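Local coordinates for extracellular solute-binding protein, family 7 (Colwellia psychrerythraea, PDB 4PET) that binds pyruvate together with a calcium ion and probably delivers it, as a periplasmic solute-binding protein, to a TRAP transporter, at residues A[99-111]-A[318-332]. Sequence-based numbering, arbitrary orientation.
Sequences KGKNFNTMFFTTV and FAAKDPMTAEILKSL
The backbone of 99-111 comes closest to the helix starting at P323 where N104 faces T325, their CA atoms 6.1 Å apart, and F107 falls beside I328. N104 carries the polar part of the contact. T325 OG1 donates to N104 OD1 at 2.6 Å, in the plane of the carbonyl and on a lone pair. N104 ND2 donates to D322 OD2 at 3.2 Å, with an N-H...O angle of 158°. That oxygen also accepts from T325 N, the capping bond of D322, which sits at the N-cap. The two donors reach OD2 from opposite faces of the carboxylate. D322 has CG anti to its own N (chi1 -176°), which sets the carboxylate between the helix start and the amide.

F103 lies over the bend between the two helices. The edge of F318 points at its face, with the planes at 89°. K321 CE lies over that same face, and the edge of the F103 ring meets D322 CB and T325 OG1. The selenomethionine M106 packs its CE on F318 CE2 at 3.7 Å. Along the rest of the helix, from I328 to L332, the contact is apolar. L329 CD2 makes a CH-pi contact over the face of F107, 3.8 Å from the ring centroid. F107 CB packs against I328 CG2 and L332 CD1, while I328 CD1 touches both N104 CB and F108 CZ.

The loop after strand 90-93 is held to the bend between helices 301-321 and 323-353. M106 also lies near Y96, a pyruvate-binding residue, but the contact itself is structural packing. Two side-chain bonds fix the rotation of the N104 amide, and the same carboxylate links it to the helix N-terminus, whose dipole would probably favour the charged form of D322.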
loop_
_atom_site.group_PDB
_atom_site.type_symbol
_atom_site.label_atom_id
_atom_site.label_comp_id
_atom_site.label_asym_id
_atom_site.label_seq_id
_atom_site.Cartn_x
_atom_site.Cartn_y
_atom_site.Cartn_z
ATOM N N LYS A 99 -15.102 1.710 -20.856
ATOM C CA LYS A 99 -16.466 1.346 -20.524
ATOM C C LYS A 99 -17.362 1.282 -21.728
ATOM O O LYS A 99 -18.270 0.446 -21.781
ATOM C CB LYS A 99 -17.046 2.225 -19.384
ATOM C CG LYS A 99 -17.314 3.656 -19.732
ATOM C CD LYS A 99 -17.856 4.429 -18.527
ATOM C CE LYS A 99 -18.010 5.930 -18.845
ATOM N NZ LYS A 99 -18.688 6.751 -17.767
ATOM N N GLY A 100 -17.119 2.143 -22.710
ATOM C CA GLY A 100 -17.837 2.065 -23.964
ATOM C C GLY A 100 -17.670 0.767 -24.717
ATOM O O GLY A 100 -18.553 0.389 -25.490
ATOM N N LYS A 101 -16.546 0.089 -24.507
ATOM C CA LYS A 101 -16.249 -1.138 -25.226
ATOM C C LYS A 101 -16.789 -2.326 -24.473
ATOM O O LYS A 101 -17.162 -3.315 -25.068
ATOM C CB LYS A 101 -14.738 -1.290 -25.403
ATOM C CG LYS A 101 -14.148 -0.194 -26.311
ATOM C CD LYS A 101 -12.661 -0.366 -26.535
ATOM C CE LYS A 101 -12.099 0.764 -27.405
ATOM N NZ LYS A 101 -12.573 0.706 -28.813
ATOM N N ASN A 102 -16.839 -2.207 -23.156
ATOM C CA ASN A 102 -17.249 -3.302 -22.285
ATOM C C ASN A 102 -17.380 -2.723 -20.892
ATOM O O ASN A 102 -16.378 -2.335 -20.279
ATOM C CB ASN A 102 -16.209 -4.421 -22.305
ATOM C CG ASN A 102 -16.603 -5.602 -21.413
ATOM O OD1 ASN A 102 -17.304 -5.425 -20.426
ATOM N ND2 ASN A 102 -16.166 -6.808 -21.774
ATOM N N PHE A 103 -18.609 -2.591 -20.407
ATOM C CA PHE A 103 -18.816 -1.916 -19.119
ATOM C C PHE A 103 -18.100 -2.605 -17.969
ATOM O O PHE A 103 -17.827 -1.973 -16.938
ATOM C CB PHE A 103 -20.300 -1.720 -18.769
ATOM C CG PHE A 103 -21.180 -2.877 -19.119
ATOM C CD1 PHE A 103 -21.060 -4.093 -18.462
ATOM C CD2 PHE A 103 -22.159 -2.738 -20.107
ATOM C CE1 PHE A 103 -21.891 -5.165 -18.792
ATOM C CE2 PHE A 103 -22.993 -3.797 -20.441
ATOM C CZ PHE A 103 -22.857 -5.011 -19.793
ATOM N N ASN A 104 -17.750 -3.881 -18.136
ATOM C CA ASN A 104 -17.070 -4.590 -17.034
ATOM C C ASN A 104 -15.644 -4.105 -16.794
ATOM O O ASN A 104 -15.083 -4.315 -15.707
ATOM C CB ASN A 104 -17.142 -6.109 -17.224
ATOM C CG ASN A 104 -18.544 -6.634 -16.983
ATOM O OD1 ASN A 104 -19.230 -6.157 -16.078
ATOM N ND2 ASN A 104 -18.997 -7.574 -17.807
ATOM N N THR A 105 -15.076 -3.403 -17.769
ATOM C CA THR A 105 -13.765 -2.793 -17.573
ATOM C C THR A 105 -13.744 -1.689 -16.502
ATOM O O THR A 105 -12.678 -1.361 -15.992
ATOM C CB THR A 105 -13.195 -2.212 -18.877
ATOM O OG1 THR A 105 -14.069 -1.192 -19.397
ATOM C CG2 THR A 105 -12.982 -3.327 -19.898
HETATM N N MSE A 106 -14.898 -1.110 -16.174
HETATM C CA MSE A 106 -14.953 -0.030 -15.173
HETATM C C MSE A 106 -14.504 -0.439 -13.765
HETATM O O MSE A 106 -13.875 0.341 -13.056
HETATM C CB MSE A 106 -16.384 0.509 -15.053
HETATM C CG MSE A 106 -16.858 1.320 -16.251
HETATM SE SE MSE A 106 -18.560 2.183 -15.851
HETATM C CE MSE A 106 -19.728 0.620 -15.818
ATOM N N PHE A 107 -14.835 -1.661 -13.371
ATOM C CA PHE A 107 -14.755 -2.057 -11.973
ATOM C C PHE A 107 -13.341 -2.433 -11.503
ATOM O O PHE A 107 -13.120 -2.551 -10.310
ATOM C CB PHE A 107 -15.793 -3.154 -11.676
ATOM C CG PHE A 107 -17.161 -2.814 -12.220
ATOM C CD1 PHE A 107 -17.871 -1.740 -11.720
ATOM C CD2 PHE A 107 -17.696 -3.521 -13.282
ATOM C CE1 PHE A 107 -19.089 -1.400 -12.225
ATOM C CE2 PHE A 107 -18.928 -3.174 -13.818
ATOM C CZ PHE A 107 -19.619 -2.130 -13.294
ATOM N N PHE A 108 -12.384 -2.566 -12.434
ATOM C CA PHE A 108 -11.010 -2.879 -12.090
ATOM C C PHE A 108 -10.151 -1.634 -11.822
ATOM O O PHE A 108 -8.981 -1.759 -11.472
ATOM C CB PHE A 108 -10.382 -3.776 -13.159
ATOM C CG PHE A 108 -11.178 -5.044 -13.374
ATOM C CD1 PHE A 108 -11.065 -6.102 -12.466
ATOM C CD2 PHE A 108 -12.106 -5.140 -14.402
ATOM C CE1 PHE A 108 -11.814 -7.263 -12.616
ATOM C CE2 PHE A 108 -12.864 -6.302 -14.565
ATOM C CZ PHE A 108 -12.720 -7.366 -13.674
ATOM N N THR A 109 -10.743 -0.452 -11.990
ATOM C CA THR A 109 -10.058 0.785 -11.735
ATOM C C THR A 109 -10.383 1.248 -10.315
ATOM O O THR A 109 -9.496 1.299 -9.461
ATOM C CB THR A 109 -10.432 1.852 -12.721
ATOM O OG1 THR A 109 -10.004 1.463 -14.030
ATOM C CG2 THR A 109 -9.722 3.126 -12.350
ATOM N N THR A 110 -11.669 1.499 -10.059
ATOM C CA THR A 110 -12.195 1.782 -8.709
ATOM C C THR A 110 -13.713 1.874 -8.859
ATOM O O THR A 110 -14.220 1.856 -9.989
ATOM C CB THR A 110 -11.623 3.098 -8.132
ATOM O OG1 THR A 110 -11.991 3.243 -6.746
ATOM C CG2 THR A 110 -12.137 4.289 -8.926
ATOM N N VAL A 111 -14.440 1.922 -7.743
ATOM C CA VAL A 111 -15.875 2.227 -7.766
ATOM C C VAL A 111 -16.265 3.184 -6.634
ATOM O O VAL A 111 -15.667 3.160 -5.549
ATOM C CB VAL A 111 -16.776 0.967 -7.677
ATOM C CG1 VAL A 111 -16.351 -0.061 -8.720
ATOM C CG2 VAL A 111 -16.706 0.342 -6.317
ATOM N N PHE A 318 -26.912 -2.789 -13.181
ATOM C CA PHE A 318 -25.798 -3.364 -13.943
ATOM C C PHE A 318 -25.652 -4.855 -13.629
ATOM O O PHE A 318 -25.500 -5.669 -14.536
ATOM C CB PHE A 318 -24.465 -2.618 -13.696
ATOM C CG PHE A 318 -24.244 -1.436 -14.631
ATOM C CD1 PHE A 318 -24.935 -0.243 -14.452
ATOM C CD2 PHE A 318 -23.360 -1.522 -15.690
ATOM C CE1 PHE A 318 -24.750 0.831 -15.321
ATOM C CE2 PHE A 318 -23.172 -0.433 -16.571
ATOM C CZ PHE A 318 -23.872 0.724 -16.383
ATOM N N ALA A 319 -25.735 -5.210 -12.352
ATOM C CA ALA A 319 -25.592 -6.606 -11.960
ATOM C C ALA A 319 -26.617 -7.519 -12.673
ATOM O O ALA A 319 -26.292 -8.639 -13.057
ATOM C CB ALA A 319 -25.715 -6.734 -10.464
ATOM N N ALA A 320 -27.831 -7.033 -12.881
ATOM C CA ALA A 320 -28.905 -7.871 -13.422
ATOM C C ALA A 320 -28.806 -8.105 -14.922
ATOM O O ALA A 320 -29.350 -9.080 -15.435
ATOM C CB ALA A 320 -30.246 -7.263 -13.100
ATOM N N LYS A 321 -28.121 -7.223 -15.638
ATOM C CA LYS A 321 -28.113 -7.348 -17.084
ATOM C C LYS A 321 -26.964 -8.211 -17.614
ATOM O O LYS A 321 -26.903 -8.490 -18.798
ATOM C CB LYS A 321 -28.126 -5.979 -17.765
ATOM C CG LYS A 321 -27.078 -5.006 -17.306
ATOM C CD LYS A 321 -27.294 -3.689 -18.003
ATOM C CE LYS A 321 -26.123 -2.738 -17.834
ATOM N NZ LYS A 321 -26.576 -1.329 -18.089
ATOM N N ASP A 322 -26.069 -8.665 -16.746
ATOM C CA ASP A 322 -24.947 -9.468 -17.218
ATOM C C ASP A 322 -24.364 -10.289 -16.083
ATOM O O ASP A 322 -24.019 -9.741 -15.037
ATOM C CB ASP A 322 -23.878 -8.562 -17.846
ATOM C CG ASP A 322 -22.732 -9.343 -18.454
ATOM O OD1 ASP A 322 -22.924 -9.981 -19.504
ATOM O OD2 ASP A 322 -21.627 -9.311 -17.896
ATOM N N PRO A 323 -24.241 -11.606 -16.280
ATOM C CA PRO A 323 -23.783 -12.456 -15.178
ATOM C C PRO A 323 -22.327 -12.206 -14.806
ATOM O O PRO A 323 -21.973 -12.358 -13.633
ATOM C CB PRO A 323 -23.969 -13.880 -15.714
ATOM C CG PRO A 323 -24.872 -13.744 -16.921
ATOM C CD PRO A 323 -24.605 -12.389 -17.474
HETATM N N MSE A 324 -21.493 -11.805 -15.763
HETATM C CA MSE A 324 -20.107 -11.478 -15.436
HETATM C C MSE A 324 -20.028 -10.206 -14.562
HETATM O O MSE A 324 -19.169 -10.108 -13.656
HETATM C CB MSE A 324 -19.284 -11.288 -16.713
HETATM C CG MSE A 324 -17.806 -10.962 -16.450
HETATM SE SE MSE A 324 -16.947 -12.230 -15.230
HETATM C CE MSE A 324 -17.027 -13.808 -16.316
ATOM N N THR A 325 -20.904 -9.244 -14.849
ATOM C CA THR A 325 -21.040 -8.032 -14.031
ATOM C C THR A 325 -21.526 -8.368 -12.627
ATOM O O THR A 325 -21.074 -7.794 -11.637
ATOM C CB THR A 325 -22.044 -7.057 -14.644
ATOM O OG1 THR A 325 -21.709 -6.829 -16.021
ATOM C CG2 THR A 325 -22.059 -5.708 -13.855
ATOM N N ALA A 326 -22.469 -9.298 -12.535
ATOM C CA ALA A 326 -22.985 -9.659 -11.224
ATOM C C ALA A 326 -21.855 -10.298 -10.430
ATOM O O ALA A 326 -21.680 -10.010 -9.231
ATOM C CB ALA A 326 -24.214 -10.581 -11.342
ATOM N N GLU A 327 -21.056 -11.119 -11.107
ATOM C CA GLU A 327 -19.983 -11.830 -10.446
ATOM C C GLU A 327 -18.940 -10.850 -9.956
ATOM O O GLU A 327 -18.454 -10.941 -8.815
ATOM C CB GLU A 327 -19.315 -12.870 -11.361
ATOM C CG GLU A 327 -18.274 -13.696 -10.591
ATOM C CD GLU A 327 -17.485 -14.707 -11.438
ATOM O OE1 GLU A 327 -17.804 -14.915 -12.632
ATOM O OE2 GLU A 327 -16.518 -15.288 -10.892
ATOM N N ILE A 328 -18.592 -9.895 -10.802
ATOM C CA ILE A 328 -17.567 -8.937 -10.407
ATOM C C ILE A 328 -18.060 -8.051 -9.253
ATOM O O ILE A 328 -17.347 -7.869 -8.273
ATOM C CB ILE A 328 -17.126 -8.046 -11.564
ATOM C CG1 ILE A 328 -16.466 -8.885 -12.654
ATOM C CG2 ILE A 328 -16.100 -7.018 -11.051
ATOM C CD1 ILE A 328 -16.348 -8.179 -13.977
ATOM N N LEU A 329 -19.265 -7.504 -9.368
ATOM C CA LEU A 329 -19.796 -6.655 -8.298
ATOM C C LEU A 329 -20.026 -7.418 -6.977
ATOM O O LEU A 329 -19.879 -6.849 -5.899
ATOM C CB LEU A 329 -21.067 -5.953 -8.709
ATOM C CG LEU A 329 -20.878 -4.990 -9.880
ATOM C CD1 LEU A 329 -22.202 -4.397 -10.231
ATOM C CD2 LEU A 329 -19.838 -3.882 -9.558
ATOM N N LYS A 330 -20.395 -8.690 -7.049
ATOM C CA LYS A 330 -20.532 -9.480 -5.835
ATOM C C LYS A 330 -19.190 -9.688 -5.152
ATOM O O LYS A 330 -19.094 -9.662 -3.923
ATOM C CB LYS A 330 -21.144 -10.846 -6.127
ATOM C CG LYS A 330 -21.194 -11.749 -4.883
ATOM C CD LYS A 330 -21.621 -13.157 -5.235
ATOM C CE LYS A 330 -22.465 -13.802 -4.147
ATOM N NZ LYS A 330 -21.950 -13.564 -2.771
ATOM N N SER A 331 -18.171 -9.974 -5.941
ATOM C CA SER A 331 -16.841 -10.151 -5.377
ATOM C C SER A 331 -16.374 -8.863 -4.716
ATOM O O SER A 331 -15.824 -8.898 -3.619
ATOM C CB SER A 331 -15.838 -10.587 -6.449
ATOM O OG SER A 331 -14.532 -10.613 -5.907
ATOM N N LEU A 332 -16.588 -7.729 -5.379
ATOM C CA LEU A 332 -16.170 -6.440 -4.829
ATOM C C LEU A 332 -16.935 -6.094 -3.570
ATOM O O LEU A 332 -16.355 -5.579 -2.617
ATOM C CB LEU A 332 -16.344 -5.311 -5.829
ATOM C CG LEU A 332 -15.336 -5.258 -6.962
ATOM C CD1 LEU A 332 -15.815 -4.267 -7.996
ATOM C CD2 LEU A 332 -13.921 -4.880 -6.446
#